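Local coordinates for formyltransferase PseJ (Anoxybacillus kamchatkensis G10, PDB 6EDK), which belongs to the formyltransferase family, with a Rossmann-like core, and holds the ligand 1YA in a pocket, at residues 41-47 against 166-170; 57-63 against 81-86; 108-114 against 209-214. All coordinates share one frame; numbering follows the deposited sequence.

Interaction 1 (41-47 against 166-170); sequences FLESFED and WPLIR
W166, near the C-terminal end of helix 147-169, sits in an aromatic cluster with F41 and F45, where helix 36-43 runs out into a type I turn leading to edge strand 48-52 of the mixed sheet. Among the rings, W166 turns its indole edge to the face of F45, five-membered ring against phenyl with planes at 89° and centroids 5.0 Å apart. W166 CD1 is shared: F45 CE1 approaches it, and F41 comes at a slant, its CE2 3.6 Å from that carbon. L42 comes in over an indole face: with CG anti to the carbonyl carbon (chi1 -71°), its CD2 stands 3.7 Å from the centroid of the five-membered ring of W166, a CH-pi contact. The other indole face is covered by R170 CB. Polar contacts begin with a salt bridge, R170 NE giving a nearly straight bond of 3.0 Å to D47 OD2, on the syn side but tilted out of the carboxylate plane; F45 CB lies over a face of that guanidinium. D47 OD1 is held by the backbone N of G26. One water between the segments accepts from W166 NE1 at 2.9 Å and donates to L42 O and, at 2.6 Å, to D47 OD2.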
loop_
_atom_site.group_PDB
_atom_site.type_symbol
_atom_site.label_atom_id
_atom_site.label_comp_id
_atom_site.label_asym_id
_atom_site.label_seq_id
_atom_site.Cartn_x
_atom_site.Cartn_y
_atom_site.Cartn_z
ATOM N N PHE A 41 4.434 10.342 14.025
ATOM C CA PHE A 41 5.400 10.820 13.041
ATOM C C PHE A 41 4.825 11.988 12.253
ATOM O O PHE A 41 5.471 13.029 12.065
ATOM C CB PHE A 41 5.789 9.645 12.054
ATOM C CG PHE A 41 6.619 10.099 10.880
ATOM C CD1 PHE A 41 7.993 10.261 11.002
ATOM C CD2 PHE A 41 6.053 10.303 9.644
ATOM C CE1 PHE A 41 8.785 10.686 9.931
ATOM C CE2 PHE A 41 6.825 10.731 8.571
ATOM C CZ PHE A 41 8.181 10.910 8.696
ATOM N N LEU A 42 3.595 11.838 11.816
ATOM C CA LEU A 42 2.988 12.868 10.992
ATOM C C LEU A 42 2.769 14.158 11.823
ATOM O O LEU A 42 2.983 15.261 11.328
ATOM C CB LEU A 42 1.643 12.377 10.463
ATOM C CG LEU A 42 1.731 11.264 9.392
ATOM C CD1 LEU A 42 0.336 10.758 9.067
ATOM C CD2 LEU A 42 2.400 11.813 8.182
ATOM N N GLU A 43 2.394 13.986 13.074
ATOM C CA GLU A 43 2.163 15.152 13.935
ATOM C C GLU A 43 3.454 15.849 14.296
ATOM O O GLU A 43 3.421 17.043 14.569
ATOM C CB GLU A 43 1.430 14.722 15.190
ATOM C CG GLU A 43 -0.039 14.419 14.941
ATOM C CD GLU A 43 -0.773 13.914 16.184
ATOM O OE1 GLU A 43 -0.126 13.555 17.202
ATOM O OE2 GLU A 43 -2.016 13.843 16.126
ATOM N N SER A 44 4.606 15.161 14.246
ATOM C CA SER A 44 5.869 15.856 14.453
ATOM C C SER A 44 6.199 16.820 13.334
ATOM O O SER A 44 7.202 17.518 13.446
ATOM C CB SER A 44 7.035 14.822 14.674
ATOM O OG SER A 44 7.405 14.155 13.487
ATOM N N PHE A 45 5.419 16.869 12.245
ATOM C CA PHE A 45 5.569 17.918 11.230
ATOM C C PHE A 45 4.572 19.072 11.455
ATOM O O PHE A 45 4.428 19.939 10.572
ATOM C CB PHE A 45 5.391 17.368 9.815
ATOM C CG PHE A 45 6.523 16.424 9.381
ATOM C CD1 PHE A 45 6.536 15.099 9.811
ATOM C CD2 PHE A 45 7.556 16.871 8.585
ATOM C CE1 PHE A 45 7.596 14.238 9.447
ATOM C CE2 PHE A 45 8.624 16.008 8.194
ATOM C CZ PHE A 45 8.638 14.713 8.615
ATOM N N GLU A 46 3.852 19.044 12.571
ATOM C CA GLU A 46 2.853 20.057 12.966
ATOM C C GLU A 46 1.544 19.960 12.200
ATOM O O GLU A 46 0.740 20.888 12.218
ATOM C CB GLU A 46 3.418 21.472 12.831
ATOM C CG GLU A 46 4.627 21.720 13.723
ATOM C CD GLU A 46 4.479 21.115 15.114
ATOM O OE1 GLU A 46 3.556 21.525 15.863
ATOM O OE2 GLU A 46 5.287 20.211 15.456
ATOM N N ASP A 47 1.277 18.842 11.549
ATOM C CA ASP A 47 -0.025 18.615 10.954
ATOM C C ASP A 47 -0.935 17.950 11.969
ATOM O O ASP A 47 -0.485 17.357 12.953
ATOM C CB ASP A 47 0.098 17.762 9.691
ATOM C CG ASP A 47 0.937 18.440 8.627
ATOM O OD1 ASP A 47 0.833 19.665 8.524
ATOM O OD2 ASP A 47 1.714 17.757 7.914
ATOM N N TRP A 166 8.341 11.200 2.932
ATOM C CA TRP A 166 7.253 12.095 3.305
ATOM C C TRP A 166 7.660 13.562 3.356
ATOM O O TRP A 166 6.855 14.388 2.906
ATOM C CB TRP A 166 6.711 11.680 4.647
ATOM C CG TRP A 166 5.555 12.573 5.162
ATOM C CD1 TRP A 166 5.570 13.302 6.346
ATOM C CD2 TRP A 166 4.302 12.812 4.546
ATOM N NE1 TRP A 166 4.365 13.978 6.481
ATOM C CE2 TRP A 166 3.570 13.690 5.401
ATOM C CE3 TRP A 166 3.704 12.382 3.370
ATOM C CZ2 TRP A 166 2.305 14.106 5.097
ATOM C CZ3 TRP A 166 2.442 12.808 3.074
ATOM C CH2 TRP A 166 1.741 13.651 3.954
ATOM N N PRO A 167 8.832 13.949 3.861
ATOM C CA PRO A 167 9.196 15.396 3.806
ATOM C C PRO A 167 9.072 16.011 2.424
ATOM O O PRO A 167 8.759 17.197 2.320
ATOM C CB PRO A 167 10.644 15.433 4.298
ATOM C CG PRO A 167 10.768 14.223 5.222
ATOM C CD PRO A 167 9.899 13.156 4.534
ATOM N N LEU A 168 9.330 15.255 1.365
ATOM C CA LEU A 168 9.111 15.721 0.009
ATOM C C LEU A 168 7.654 15.599 -0.402
ATOM O O LEU A 168 7.102 16.535 -0.971
ATOM C CB LEU A 168 10.011 14.943 -0.968
ATOM C CG LEU A 168 11.526 15.149 -0.762
ATOM C CD1 LEU A 168 12.330 14.165 -1.579
ATOM C CD2 LEU A 168 11.958 16.577 -1.128
ATOM N N ILE A 169 7.026 14.422 -0.179
ATOM C CA ILE A 169 5.647 14.238 -0.599
ATOM C C ILE A 169 4.752 15.290 0.046
ATOM O O ILE A 169 3.797 15.787 -0.559
ATOM C CB ILE A 169 5.154 12.827 -0.230
ATOM C CG1 ILE A 169 6.003 11.806 -0.940
ATOM C CG2 ILE A 169 3.659 12.685 -0.596
ATOM C CD1 ILE A 169 5.727 10.351 -0.450
ATOM N N ARG A 170 5.042 15.611 1.304
ATOM C CA ARG A 170 4.236 16.559 2.068
ATOM C C ARG A 170 4.109 17.903 1.359
ATOM O O ARG A 170 3.130 18.625 1.567
ATOM C CB ARG A 170 4.914 16.756 3.419
ATOM C CG ARG A 170 4.096 17.452 4.401
ATOM C CD ARG A 170 4.827 17.376 5.701
ATOM N NE ARG A 170 4.313 18.409 6.586
ATOM C CZ ARG A 170 4.821 19.631 6.661
ATOM N NH1 ARG A 170 5.892 19.960 5.919
ATOM N NH2 ARG A 170 4.275 20.512 7.490
HETATM O O HOH W 1 2.914 15.502 8.484
#

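Interaction 2 (57-63 against 81-86); sequences DKKSAIL and DIVERF
K58 and L63 meet the helix 80-85 from a loop that joins strands 48-52 and 68-71 of the Rossmann-like sheet; the loop folds through an Asx turn, a type I turn and an ST turn into a short 3-10 segment at 61-63. V83, on the same helix, touches the bound 1YA. The charged contact is at the start of the helical segment, where K58 NZ donates to D81 OD2 over 2.8 Å, approaching nearly along the C-O axis. CG of K58 lies between the backbone N and the carbonyl carbon (chi1 73°), and the chain crosses D81 obliquely; K58 CD rests 3.6 Å from D81 CB, and the bend at chi4 then places NZ at the carboxylate. Apolar contacts lie deeper. I82 puts CG1 3.8 Å from K58 CA, and its CD1 meets L63 CD1 at 4.0 Å, the two side chains crossing at about a right angle. L63 sends its second methyl, CD2, to F86 CE2 at 4.1 Å; beyond the contact L63 also packs on L29 of strand 27-31. Water carries the remaining polar link. R85, extended from CG to NE, lays one face of its guanidinium against F86 CZ and directs NH1 at two waters that lie at the edge of its plane. Both waters donate to K58 O, and the one 3.0 Å from R85 NH1 lies 2.9 Å from S60 O, to which it also donates.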
loop_
_atom_site.group_PDB
_atom_site.type_symbol
_atom_site.label_atom_id
_atom_site.label_comp_id
_atom_site.label_asym_id
_atom_site.label_seq_id
_atom_site.Cartn_x
_atom_site.Cartn_y
_atom_site.Cartn_z
ATOM N N ASP A 57 -18.798 7.226 2.507
ATOM C CA ASP A 57 -19.626 7.884 1.512
ATOM C C ASP A 57 -18.953 9.188 1.175
ATOM O O ASP A 57 -18.265 9.800 2.016
ATOM C CB ASP A 57 -21.042 8.111 2.092
ATOM C CG ASP A 57 -22.043 8.655 1.049
ATOM O OD1 ASP A 57 -21.998 9.867 0.736
ATOM O OD2 ASP A 57 -22.847 7.851 0.526
ATOM N N LYS A 58 -19.171 9.660 -0.058
ATOM C CA LYS A 58 -18.530 10.909 -0.456
ATOM C C LYS A 58 -19.018 12.111 0.340
ATOM O O LYS A 58 -18.323 13.145 0.363
ATOM C CB LYS A 58 -18.744 11.170 -1.950
ATOM C CG LYS A 58 -20.139 11.595 -2.369
ATOM C CD LYS A 58 -20.222 11.632 -3.914
ATOM C CE LYS A 58 -21.617 11.934 -4.446
ATOM N NZ LYS A 58 -21.957 11.085 -5.651
ATOM N N LYS A 59 -20.183 12.002 0.998
ATOM C CA LYS A 59 -20.678 13.092 1.847
ATOM C C LYS A 59 -20.198 13.008 3.294
ATOM O O LYS A 59 -20.433 13.959 4.060
ATOM C CB LYS A 59 -22.211 13.108 1.826
ATOM C CG LYS A 59 -22.805 13.405 0.454
ATOM C CD LYS A 59 -24.356 13.382 0.465
ATOM C CE LYS A 59 -24.874 11.947 0.578
ATOM N NZ LYS A 59 -26.347 11.961 0.479
ATOM N N SER A 60 -19.505 11.922 3.680
ATOM C CA SER A 60 -19.063 11.769 5.059
ATOM C C SER A 60 -18.402 13.031 5.580
ATOM O O SER A 60 -17.523 13.610 4.930
ATOM C CB SER A 60 -18.072 10.572 5.203
ATOM O OG SER A 60 -17.569 10.596 6.545
ATOM N N ALA A 61 -18.797 13.439 6.793
ATOM C CA ALA A 61 -18.139 14.564 7.429
ATOM C C ALA A 61 -16.686 14.272 7.804
ATOM O O ALA A 61 -15.926 15.214 8.070
ATOM C CB ALA A 61 -18.929 14.995 8.686
ATOM N N ILE A 62 -16.282 12.998 7.807
ATOM C CA ILE A 62 -14.871 12.635 8.052
ATOM C C ILE A 62 -13.930 13.334 7.055
ATOM O O ILE A 62 -12.788 13.677 7.386
ATOM C CB ILE A 62 -14.738 11.103 7.966
ATOM C CG1 ILE A 62 -15.543 10.390 9.063
ATOM C CG2 ILE A 62 -13.310 10.660 8.079
ATOM C CD1 ILE A 62 -15.020 10.596 10.470
ATOM N N LEU A 63 -14.401 13.586 5.848
ATOM C CA LEU A 63 -13.641 14.227 4.811
ATOM C C LEU A 63 -13.584 15.749 4.905
ATOM O O LEU A 63 -12.773 16.365 4.205
ATOM C CB LEU A 63 -14.222 13.840 3.460
ATOM C CG LEU A 63 -14.160 12.351 3.152
ATOM C CD1 LEU A 63 -14.923 12.033 1.905
ATOM C CD2 LEU A 63 -12.683 11.902 3.004
ATOM N N ASP A 81 -15.730 9.689 -6.744
ATOM C CA ASP A 81 -15.920 11.110 -6.476
ATOM C C ASP A 81 -14.958 11.575 -5.397
ATOM O O ASP A 81 -14.417 12.696 -5.451
ATOM C CB ASP A 81 -17.375 11.369 -6.090
ATOM C CG ASP A 81 -18.347 11.115 -7.263
ATOM O OD1 ASP A 81 -17.912 11.151 -8.434
ATOM O OD2 ASP A 81 -19.532 10.871 -7.005
ATOM N N ILE A 82 -14.683 10.716 -4.417
ATOM C CA ILE A 82 -13.641 11.047 -3.434
ATOM C C ILE A 82 -12.273 11.122 -4.114
ATOM O O ILE A 82 -11.483 12.066 -3.878
ATOM C CB ILE A 82 -13.667 10.009 -2.303
ATOM C CG1 ILE A 82 -15.021 9.997 -1.562
ATOM C CG2 ILE A 82 -12.621 10.308 -1.272
ATOM C CD1 ILE A 82 -15.098 8.890 -0.493
ATOM N N VAL A 83 -11.994 10.144 -4.991
ATOM C CA VAL A 83 -10.742 10.125 -5.753
ATOM C C VAL A 83 -10.561 11.415 -6.519
ATOM O O VAL A 83 -9.496 12.051 -6.443
ATOM C CB VAL A 83 -10.726 8.907 -6.686
ATOM C CG1 VAL A 83 -9.579 9.006 -7.690
ATOM C CG2 VAL A 83 -10.630 7.637 -5.878
ATOM N N GLU A 84 -11.627 11.862 -7.244
ATOM C CA GLU A 84 -11.489 13.090 -8.017
ATOM C C GLU A 84 -11.309 14.287 -7.103
ATOM O O GLU A 84 -10.459 15.141 -7.350
ATOM C CB GLU A 84 -12.703 13.295 -8.921
ATOM C CG GLU A 84 -12.515 14.433 -9.933
ATOM C CD GLU A 84 -11.448 14.109 -10.990
ATOM O OE1 GLU A 84 -11.156 12.908 -11.207
ATOM O OE2 GLU A 84 -10.899 15.054 -11.602
ATOM N N ARG A 85 -12.077 14.350 -6.010
ATOM C CA ARG A 85 -11.945 15.493 -5.111
ATOM C C ARG A 85 -10.546 15.590 -4.547
ATOM O O ARG A 85 -10.045 16.683 -4.290
ATOM C CB ARG A 85 -12.962 15.346 -3.971
ATOM C CG ARG A 85 -12.793 16.364 -2.848
ATOM C CD ARG A 85 -13.978 16.209 -1.850
ATOM N NE ARG A 85 -13.757 17.000 -0.648
ATOM C CZ ARG A 85 -14.444 16.839 0.490
ATOM N NH1 ARG A 85 -15.364 15.892 0.593
ATOM N NH2 ARG A 85 -14.171 17.603 1.530
ATOM N N PHE A 86 -9.890 14.453 -4.332
ATOM C CA PHE A 86 -8.564 14.475 -3.732
ATOM C C PHE A 86 -7.449 14.155 -4.726
ATOM O O PHE A 86 -6.366 13.749 -4.305
ATOM C CB PHE A 86 -8.537 13.507 -2.530
ATOM C CG PHE A 86 -9.294 14.041 -1.327
ATOM C CD1 PHE A 86 -8.678 14.906 -0.459
ATOM C CD2 PHE A 86 -10.627 13.692 -1.116
ATOM C CE1 PHE A 86 -9.382 15.424 0.637
ATOM C CE2 PHE A 86 -11.323 14.195 -0.061
ATOM C CZ PHE A 86 -10.708 15.076 0.820
HETATM O O HOH W 2 -17.550 15.080 2.446
HETATM O O HOH W 3 -16.210 13.816 -1.263
#

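Interaction 3 (108-114 against 209-214); sequences LWSFLED and LIGKAQ
F111 and I210 lie obliquely across each other, with I210 CG1 at the edge of the phenyl ring, near its plane, 3.9 Å from F111 CD1. The other branch of the isoleucine goes elsewhere: CG2, anti to the backbone N while CG1 is anti to the carbonyl carbon (chi1 -70°), rests 3.9 Å from D114 CG. I210 thus spans from the ring to the carboxylate-bearing side chain beyond the helix end. Outside the contact, the F111 ring meets Y141 edge-to-face and K117 by a cation-pi contact. L108 and L209 cross at about a right angle through their CD1 methyls, and both also touch L147 at the start of the long helix 147-169. L112 points away from the facing chain, but its CB is close enough to pack on A213 CB, and its CD2 passes across K212 at CB. A213 CB is a common meeting point, since W109 brings the edge of its indole to it through CZ3 at 4.0 Å and E113 reaches it with CG. The W109 ring stacks on H186, whose NE2 is hydrogen-bonded to E113 OE1.

Helix 106-112 ends here in a Schellman motif with D114, at positive phi, as the C-prime residue, and the 209-214 chain folds against that end in two overlapping beta turns, type II from L209 to K212 and type I from G211 to Q214. The turns donate to two carbonyls at the helix end, F111 O and L112 O. G211 N donates to F111 O at 3.0 Å with an N-H...O angle of 161°, while A213 N donates to L112 O at 3.0 Å from above the carbonyl plane. I210 adds a CA-H...O contact to F111 O, its CA 3.2 Å from that oxygen.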
loop_
_atom_site.group_PDB
_atom_site.type_symbol
_atom_site.label_atom_id
_atom_site.label_comp_id
_atom_site.label_asym_id
_atom_site.label_seq_id
_atom_site.Cartn_x
_atom_site.Cartn_y
_atom_site.Cartn_z
ATOM N N LEU A 108 2.260 -13.259 -1.058
ATOM C CA LEU A 108 2.096 -14.649 -1.504
ATOM C C LEU A 108 2.177 -14.773 -3.022
ATOM O O LEU A 108 2.896 -15.628 -3.541
ATOM C CB LEU A 108 0.777 -15.180 -0.976
ATOM C CG LEU A 108 0.393 -16.608 -1.498
ATOM C CD1 LEU A 108 1.406 -17.603 -1.001
ATOM C CD2 LEU A 108 -1.001 -16.909 -0.900
ATOM N N TRP A 109 1.472 -13.925 -3.753
ATOM C CA TRP A 109 1.451 -14.054 -5.207
ATOM C C TRP A 109 2.796 -13.758 -5.839
ATOM O O TRP A 109 3.115 -14.315 -6.908
ATOM C CB TRP A 109 0.389 -13.152 -5.815
ATOM C CG TRP A 109 -0.940 -13.723 -5.640
ATOM C CD1 TRP A 109 -1.902 -13.317 -4.778
ATOM C CD2 TRP A 109 -1.451 -14.857 -6.328
ATOM N NE1 TRP A 109 -3.016 -14.150 -4.887
ATOM C CE2 TRP A 109 -2.744 -15.109 -5.825
ATOM C CE3 TRP A 109 -0.922 -15.710 -7.323
ATOM C CZ2 TRP A 109 -3.552 -16.177 -6.299
ATOM C CZ3 TRP A 109 -1.727 -16.769 -7.783
ATOM C CH2 TRP A 109 -3.027 -16.981 -7.247
ATOM N N SER A 110 3.625 -12.902 -5.184
ATOM C CA SER A 110 4.949 -12.656 -5.695
ATOM C C SER A 110 5.789 -13.919 -5.693
ATOM O O SER A 110 6.673 -14.063 -6.534
ATOM C CB SER A 110 5.639 -11.538 -4.905
ATOM O OG SER A 110 6.170 -11.991 -3.671
ATOM N N PHE A 111 5.496 -14.865 -4.812
ATOM C CA PHE A 111 6.202 -16.148 -4.814
ATOM C C PHE A 111 5.525 -17.164 -5.726
ATOM O O PHE A 111 6.203 -17.810 -6.549
ATOM C CB PHE A 111 6.301 -16.682 -3.397
ATOM C CG PHE A 111 7.278 -15.928 -2.592
ATOM C CD1 PHE A 111 8.614 -16.160 -2.755
ATOM C CD2 PHE A 111 6.877 -14.937 -1.743
ATOM C CE1 PHE A 111 9.543 -15.422 -2.046
ATOM C CE2 PHE A 111 7.810 -14.214 -1.032
ATOM C CZ PHE A 111 9.145 -14.453 -1.206
ATOM N N LEU A 112 4.192 -17.264 -5.632
ATOM C CA LEU A 112 3.475 -18.214 -6.473
ATOM C C LEU A 112 3.740 -17.976 -7.953
ATOM O O LEU A 112 3.897 -18.934 -8.723
ATOM C CB LEU A 112 1.979 -18.141 -6.191
ATOM C CG LEU A 112 1.541 -18.642 -4.820
ATOM C CD1 LEU A 112 0.082 -18.345 -4.620
ATOM C CD2 LEU A 112 1.817 -20.114 -4.611
ATOM N N GLU A 113 3.801 -16.717 -8.386
ATOM C CA GLU A 113 4.002 -16.368 -9.787
ATOM C C GLU A 113 5.415 -15.885 -10.070
ATOM O O GLU A 113 5.688 -15.466 -11.194
ATOM C CB GLU A 113 2.954 -15.331 -10.223
ATOM C CG GLU A 113 1.558 -15.964 -10.344
ATOM C CD GLU A 113 0.443 -15.014 -10.678
ATOM O OE1 GLU A 113 0.640 -13.774 -10.693
ATOM O OE2 GLU A 113 -0.676 -15.503 -10.930
ATOM N N ASP A 114 6.325 -15.985 -9.089
ATOM C CA ASP A 114 7.747 -15.682 -9.189
ATOM C C ASP A 114 7.947 -14.322 -9.866
ATOM O O ASP A 114 8.643 -14.183 -10.859
ATOM C CB ASP A 114 8.518 -16.820 -9.915
ATOM C CG ASP A 114 10.045 -16.711 -9.779
ATOM O OD1 ASP A 114 10.567 -16.026 -8.881
ATOM O OD2 ASP A 114 10.774 -17.340 -10.592
ATOM N N LEU A 209 6.910 -22.506 -2.494
ATOM C CA LEU A 209 5.848 -21.800 -3.173
ATOM C C LEU A 209 6.268 -21.263 -4.529
ATOM O O LEU A 209 5.397 -20.950 -5.353
ATOM C CB LEU A 209 5.365 -20.637 -2.293
ATOM C CG LEU A 209 5.046 -20.987 -0.859
ATOM C CD1 LEU A 209 4.439 -19.787 -0.087
ATOM C CD2 LEU A 209 4.055 -22.135 -0.826
ATOM N N ILE A 210 7.568 -21.149 -4.775
ATOM C CA ILE A 210 8.046 -20.370 -5.913
ATOM C C ILE A 210 7.613 -21.051 -7.188
ATOM O O ILE A 210 7.915 -22.234 -7.402
ATOM C CB ILE A 210 9.560 -20.191 -5.869
ATOM C CG1 ILE A 210 9.930 -19.254 -4.709
ATOM C CG2 ILE A 210 10.056 -19.651 -7.225
ATOM C CD1 ILE A 210 11.357 -19.235 -4.405
ATOM N N GLY A 211 6.897 -20.310 -8.028
ATOM C CA GLY A 211 6.464 -20.748 -9.329
ATOM C C GLY A 211 5.261 -21.657 -9.342
ATOM O O GLY A 211 4.866 -22.101 -10.423
ATOM N N LYS A 212 4.693 -21.986 -8.184
ATOM C CA LYS A 212 3.669 -23.026 -8.134
ATOM C C LYS A 212 2.422 -22.637 -8.883
ATOM O O LYS A 212 1.623 -23.502 -9.212
ATOM C CB LYS A 212 3.322 -23.364 -6.692
ATOM C CG LYS A 212 4.336 -24.246 -6.046
ATOM C CD LYS A 212 4.212 -25.692 -6.588
ATOM C CE LYS A 212 5.035 -26.670 -5.766
ATOM N NZ LYS A 212 6.507 -26.413 -5.805
ATOM N N ALA A 213 2.214 -21.358 -9.141
ATOM C CA ALA A 213 1.144 -20.911 -10.022
ATOM C C ALA A 213 1.659 -20.676 -11.438
ATOM O O ALA A 213 1.021 -19.975 -12.221
ATOM C CB ALA A 213 0.492 -19.649 -9.466
ATOM N N GLN A 214 2.822 -21.228 -11.760
ATOM C CA GLN A 214 3.522 -20.954 -13.017
ATOM C C GLN A 214 3.658 -19.456 -13.251
ATOM O O GLN A 214 4.663 -18.827 -12.840
ATOM C CB GLN A 214 2.803 -21.647 -14.183
ATOM C CG GLN A 214 2.872 -23.162 -14.113
ATOM C CD GLN A 214 2.706 -23.833 -15.484
ATOM O OE1 GLN A 214 3.166 -23.311 -16.500
ATOM N NE2 GLN A 214 2.049 -24.992 -15.506
#

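Interactions 1 and 2 have centres 22 Å apart and nearest atoms about 11 Å apart; in sequence, interaction 2 is nested inside the loop that interaction 1 closes. Interaction 3 is across the chain's centre from both, 37 Å from each between centres; its segments alternate with those of interaction 1, whereas interactions 2 and 3 are in series along the chain. Helix 147-169 links the distant ends: its C-terminal part, from W166, takes part in interaction 1, while L147 at its start packs on L108 and L209 of interaction 3. The bound 1YA touches V83 of segment 81-86, and lies about 8 Å from the I82 side chain and about 9 Å from that of W109 in interaction 3.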